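Side-chain contacts in periplasmic binding protein (Thermotoga lettingae TMO, PDB 4RY8), which binds 5-methylthioribose and, like other bacterial solute-binding proteins, probably delivers it to a membrane transporter for uptake: residues F30-Y33 with L34-A37; G252-S255 with Y256-G259. All blocks are in the same frame, centred on the assembly; numbering follows the deposited sequence. Where two conformers were deposited one is given.

Interaction 1: residues F30-Y33 with L34-A37; sequences FERY and LAGA. With SR1 (5-S-methyl-5-thio-alpha-D-ribofuranose), chain G.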
loop_
_atom_site.group_PDB
_atom_site.type_symbol
_atom_site.label_atom_id
_atom_site.label_comp_id
_atom_site.label_asym_id
_atom_site.label_seq_id
_atom_site.Cartn_x
_atom_site.Cartn_y
_atom_site.Cartn_z
ATOM N N PHE C 30 -15.446 11.740 13.361
ATOM C CA PHE C 30 -15.316 13.169 13.215
ATOM C C PHE C 30 -15.419 13.850 14.582
ATOM O O PHE C 30 -14.729 14.835 14.833
ATOM C CB PHE C 30 -16.362 13.686 12.230
ATOM C CG PHE C 30 -16.001 13.437 10.792
ATOM C CD1 PHE C 30 -14.905 14.083 10.234
ATOM C CD2 PHE C 30 -16.757 12.602 9.988
ATOM C CE1 PHE C 30 -14.541 13.860 8.902
ATOM C CE2 PHE C 30 -16.414 12.383 8.669
ATOM C CZ PHE C 30 -15.308 13.022 8.116
ATOM N N GLU C 31 -16.215 13.294 15.492
ATOM C CA GLU C 31 -16.325 13.875 16.842
ATOM C C GLU C 31 -15.020 13.712 17.590
ATOM O O GLU C 31 -14.615 14.568 18.363
ATOM C CB GLU C 31 -17.470 13.231 17.638
ATOM C CG GLU C 31 -18.850 13.388 16.990
ATOM C CD GLU C 31 -19.907 12.434 17.552
ATOM O OE1 GLU C 31 -19.708 11.877 18.642
ATOM O OE2 GLU C 31 -20.955 12.260 16.911
ATOM N N ARG C 32 -14.343 12.611 17.337
ATOM C CA ARG C 32 -13.102 12.309 18.043
ATOM C C ARG C 32 -11.962 13.180 17.522
ATOM O O ARG C 32 -11.110 13.627 18.277
ATOM C CB ARG C 32 -12.784 10.818 17.939
ATOM C CG ARG C 32 -13.709 9.954 18.793
ATOM C CD ARG C 32 -13.370 10.067 20.280
ATOM N NE ARG C 32 -14.128 11.125 20.949
ATOM C CZ ARG C 32 -13.736 11.748 22.055
ATOM N NH1 ARG C 32 -14.503 12.693 22.579
ATOM N NH2 ARG C 32 -12.579 11.433 22.634
ATOM N N TYR C 33 -11.974 13.452 16.238
ATOM C CA TYR C 33 -10.996 14.362 15.606
ATOM C C TYR C 33 -11.128 15.733 16.225
ATOM O O TYR C 33 -10.127 16.350 16.632
ATOM C CB TYR C 33 -11.311 14.407 14.129
ATOM C CG TYR C 33 -10.568 15.410 13.282
ATOM C CD1 TYR C 33 -10.811 16.770 13.385
ATOM C CD2 TYR C 33 -9.615 14.985 12.350
ATOM C CE1 TYR C 33 -10.158 17.682 12.561
ATOM C CE2 TYR C 33 -8.929 15.902 11.555
ATOM C CZ TYR C 33 -9.215 17.249 11.657
ATOM O OH TYR C 33 -8.549 18.160 10.842
ATOM N N LEU C 34 -12.379 16.197 16.315
ATOM C CA LEU C 34 -12.690 17.482 16.960
ATOM C C LEU C 34 -12.231 17.521 18.419
ATOM O O LEU C 34 -11.589 18.483 18.825
ATOM C CB LEU C 34 -14.182 17.819 16.835
ATOM C CG LEU C 34 -14.570 19.186 17.400
ATOM C CD1 LEU C 34 -13.951 20.257 16.524
ATOM C CD2 LEU C 34 -16.081 19.347 17.538
ATOM N N ALA C 35 -12.515 16.471 19.191
ATOM C CA ALA C 35 -12.017 16.410 20.556
ATOM C C ALA C 35 -10.485 16.536 20.582
ATOM O O ALA C 35 -9.958 17.305 21.377
ATOM C CB ALA C 35 -12.452 15.129 21.258
ATOM N N GLY C 36 -9.795 15.790 19.717
ATOM C CA GLY C 36 -8.363 15.863 19.585
ATOM C C GLY C 36 -7.838 17.258 19.265
ATOM O O GLY C 36 -6.898 17.726 19.882
ATOM N N ALA C 37 -8.453 17.939 18.304
ATOM C CA ALA C 37 -8.061 19.287 17.960
ATOM C C ALA C 37 -8.184 20.157 19.206
ATOM O O ALA C 37 -7.270 20.887 19.550
ATOM C CB ALA C 37 -8.941 19.817 16.789
HETATM C CS SR1 G . -17.351 11.626 4.162
HETATM S S SR1 G . -15.589 11.411 4.052
HETATM C C5 SR1 G . -15.498 10.239 5.428
HETATM C C4 SR1 G . -14.061 9.788 5.677
HETATM O O4 SR1 G . -13.326 10.941 5.926
HETATM C C1 SR1 G . -12.396 10.753 7.012
HETATM O O1 SR1 G . -11.119 10.887 6.488
HETATM C C2 SR1 G . -12.584 9.365 7.604
HETATM O O2 SR1 G . -11.494 8.417 7.445
HETATM C C3 SR1 G . -13.841 8.898 6.896
HETATM O O3 SR1 G . -13.723 7.536 6.511
#

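Interaction 2: residues G252-S255 with Y256-G259; sequences GTDS and YAVG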
loop_
_atom_site.group_PDB
_atom_site.type_symbol
_atom_site.label_atom_id
_atom_site.label_comp_id
_atom_site.label_asym_id
_atom_site.label_seq_id
_atom_site.Cartn_x
_atom_site.Cartn_y
_atom_site.Cartn_z
ATOM N N GLY C 252 -7.629 1.591 9.836
ATOM C CA GLY C 252 -7.716 2.997 10.238
ATOM C C GLY C 252 -6.637 3.568 11.121
ATOM O O GLY C 252 -5.588 2.947 11.327
ATOM N N THR C 253 -6.928 4.767 11.641
ATOM C CA THR C 253 -6.016 5.562 12.471
ATOM C C THR C 253 -6.777 6.037 13.701
ATOM O O THR C 253 -8.010 6.003 13.745
ATOM C CB THR C 253 -5.588 6.883 11.780
ATOM O OG1 THR C 253 -6.747 7.704 11.598
ATOM C CG2 THR C 253 -4.923 6.645 10.454
ATOM N N ASP C 254 -6.043 6.559 14.678
ATOM C CA ASP C 254 -6.676 7.239 15.807
ATOM C C ASP C 254 -7.064 8.673 15.395
ATOM O O ASP C 254 -6.199 9.528 15.390
ATOM C CB ASP C 254 -5.700 7.290 16.986
ATOM C CG ASP C 254 -6.319 7.886 18.231
ATOM O OD1 ASP C 254 -7.496 8.287 18.196
ATOM O OD2 ASP C 254 -5.609 7.937 19.251
ATOM N N SER C 255 -8.358 8.935 15.119
ATOM C CA SER C 255 -8.798 10.258 14.578
ATOM C C SER C 255 -8.503 11.398 15.551
ATOM O O SER C 255 -8.257 12.522 15.130
ATOM C CB SER C 255 -10.289 10.253 14.219
ATOM O OG SER C 255 -11.102 9.872 15.320
ATOM N N TYR C 256 -8.499 11.085 16.839
ATOM C CA TYR C 256 -8.134 12.021 17.909
ATOM C C TYR C 256 -6.729 12.578 17.701
ATOM O O TYR C 256 -6.509 13.767 17.816
ATOM C CB TYR C 256 -8.222 11.281 19.284
ATOM C CG TYR C 256 -8.070 12.135 20.557
ATOM C CD1 TYR C 256 -9.159 12.804 21.119
ATOM C CD2 TYR C 256 -6.835 12.243 21.205
ATOM C CE1 TYR C 256 -9.011 13.577 22.274
ATOM C CE2 TYR C 256 -6.684 13.008 22.358
ATOM C CZ TYR C 256 -7.769 13.675 22.885
ATOM O OH TYR C 256 -7.604 14.424 24.031
ATOM N N ALA C 257 -5.778 11.696 17.421
ATOM C CA ALA C 257 -4.404 12.067 17.092
ATOM C C ALA C 257 -4.339 12.766 15.721
ATOM O O ALA C 257 -3.484 13.593 15.480
ATOM C CB ALA C 257 -3.538 10.833 17.042
ATOM N N VAL C 258 -5.213 12.410 14.804
ATOM C CA VAL C 258 -5.196 13.117 13.523
ATOM C C VAL C 258 -5.599 14.563 13.810
ATOM O O VAL C 258 -5.031 15.504 13.249
ATOM C CB VAL C 258 -6.106 12.477 12.473
ATOM C CG1 VAL C 258 -6.186 13.360 11.229
ATOM C CG2 VAL C 258 -5.601 11.094 12.112
ATOM N N GLY C 259 -6.579 14.742 14.685
ATOM C CA GLY C 259 -7.062 16.067 15.025
ATOM C C GLY C 259 -6.054 16.903 15.786
ATOM O O GLY C 259 -5.896 18.068 15.493
#

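Interaction 1: residues F30-Y33 with L34-A37
F30 to Y33 and L34 to A37 are successive turns of one alpha-helix, joined by four unbroken i to i+4 backbone bonds. Each carbonyl of the first turn takes one N-H of the next, from L34 N to F30 O at 3.1 Å through to A37 N to Y33 O at 2.9 Å. L34 CB lies beside the carbonyls of the preceding turn, 3.6 Å from E31 O. CG, anti to the backbone N (chi1 -176°), carries the branch out to L20 and R22 of strand 17-22 and to E50 of strand 47-52. These are the two strands that helix 28-44 connects in a beta-alpha-beta unit of the periplasmic-binding-protein fold. F30, near the start of that helix, belongs to the ligand pocket: with CG beside the backbone N (chi1 -78°), the ring leads away from the following turn, and CZ comes 3.6 Å from the ring oxygen O4 of the bound sugar, approaching obliquely. The Y33 ring meets that of F102, the planes at about 30°. On the exposed side R32 was modelled in two conformers; in one, its chain bends back until A35 CB lies over a guanidinium face, 3.4 Å from NH1, a contact that remains doubtful.

Interaction 2: residues G252-S255 with Y256-G259
D254 reaches forward over the first turn of helix 255-270 and caps it: OD1 accepts the N-H of Y256 in a weak bond, 3.3 Å long and bent to 132°. Turning CG anti to the backbone N (chi1 -176°) lays the side chain alongside that of Y256, both pointing the same way with the carboxylate and ring planes 19° apart, and OD1 also lies 3.3 Å from Y256 CB. The backbone backs up the cap, with V258 N to D254 O at 3.1 Å and G259 N to S255 O at 2.8 Å. Were the aspartate shortened to an alanine, the Y256 N-H would probably be left without its capping acceptor, and the flank of Y256 CB without its neighbour.

T253 and V258 make up the buried, closely packed side. They cross at about a right angle, OG1 against CG2 at 3.6 Å, both also touch V281, and V258 CB rests 3.4 Å from S255 O. The T253 hydroxyl is itself hydrogen-bonded to Q116 OE1, and the S255 hydroxyl to F29 O, so neither buried oxygen lacks a partner. On the partly exposed side the fit is looser: between the side chains of D254 and A257 nothing comes closer than about 4.2 Å, CB to CB. Y256 packs against R32 and A35 of helix 28-44, its hydroxyl hydrogen-bonded to S39 OG. An aspartate N-cap thus opens helix 255-270 where the chain leaves strand 247-252 of the mixed sheet for the other lobe, consistent with an interlobe crossing of the type I periplasmic-binding-protein fold.

Interaction 1 lies on helix 28-44, and interaction 2 covers the start of helix 255-270 and the loop leading into it; their centres are 8 Å apart. The two helices pack directly: R32 CB lies 3.3 Å from S255 OG, while the Y256 ring lies along the 34-37 turn, its CD1 3.4 Å from G36 N. Y33 adds a contact with V258. Both contacts bear on the sugar site, but at different depth. F30 of interaction 1 lines the pocket itself, whereas the T253 side chain of interaction 2 stays about 6 Å from the ligand; through Q116 it probably helps fix the amide whose NE2 is hydrogen-bonded to the sugar.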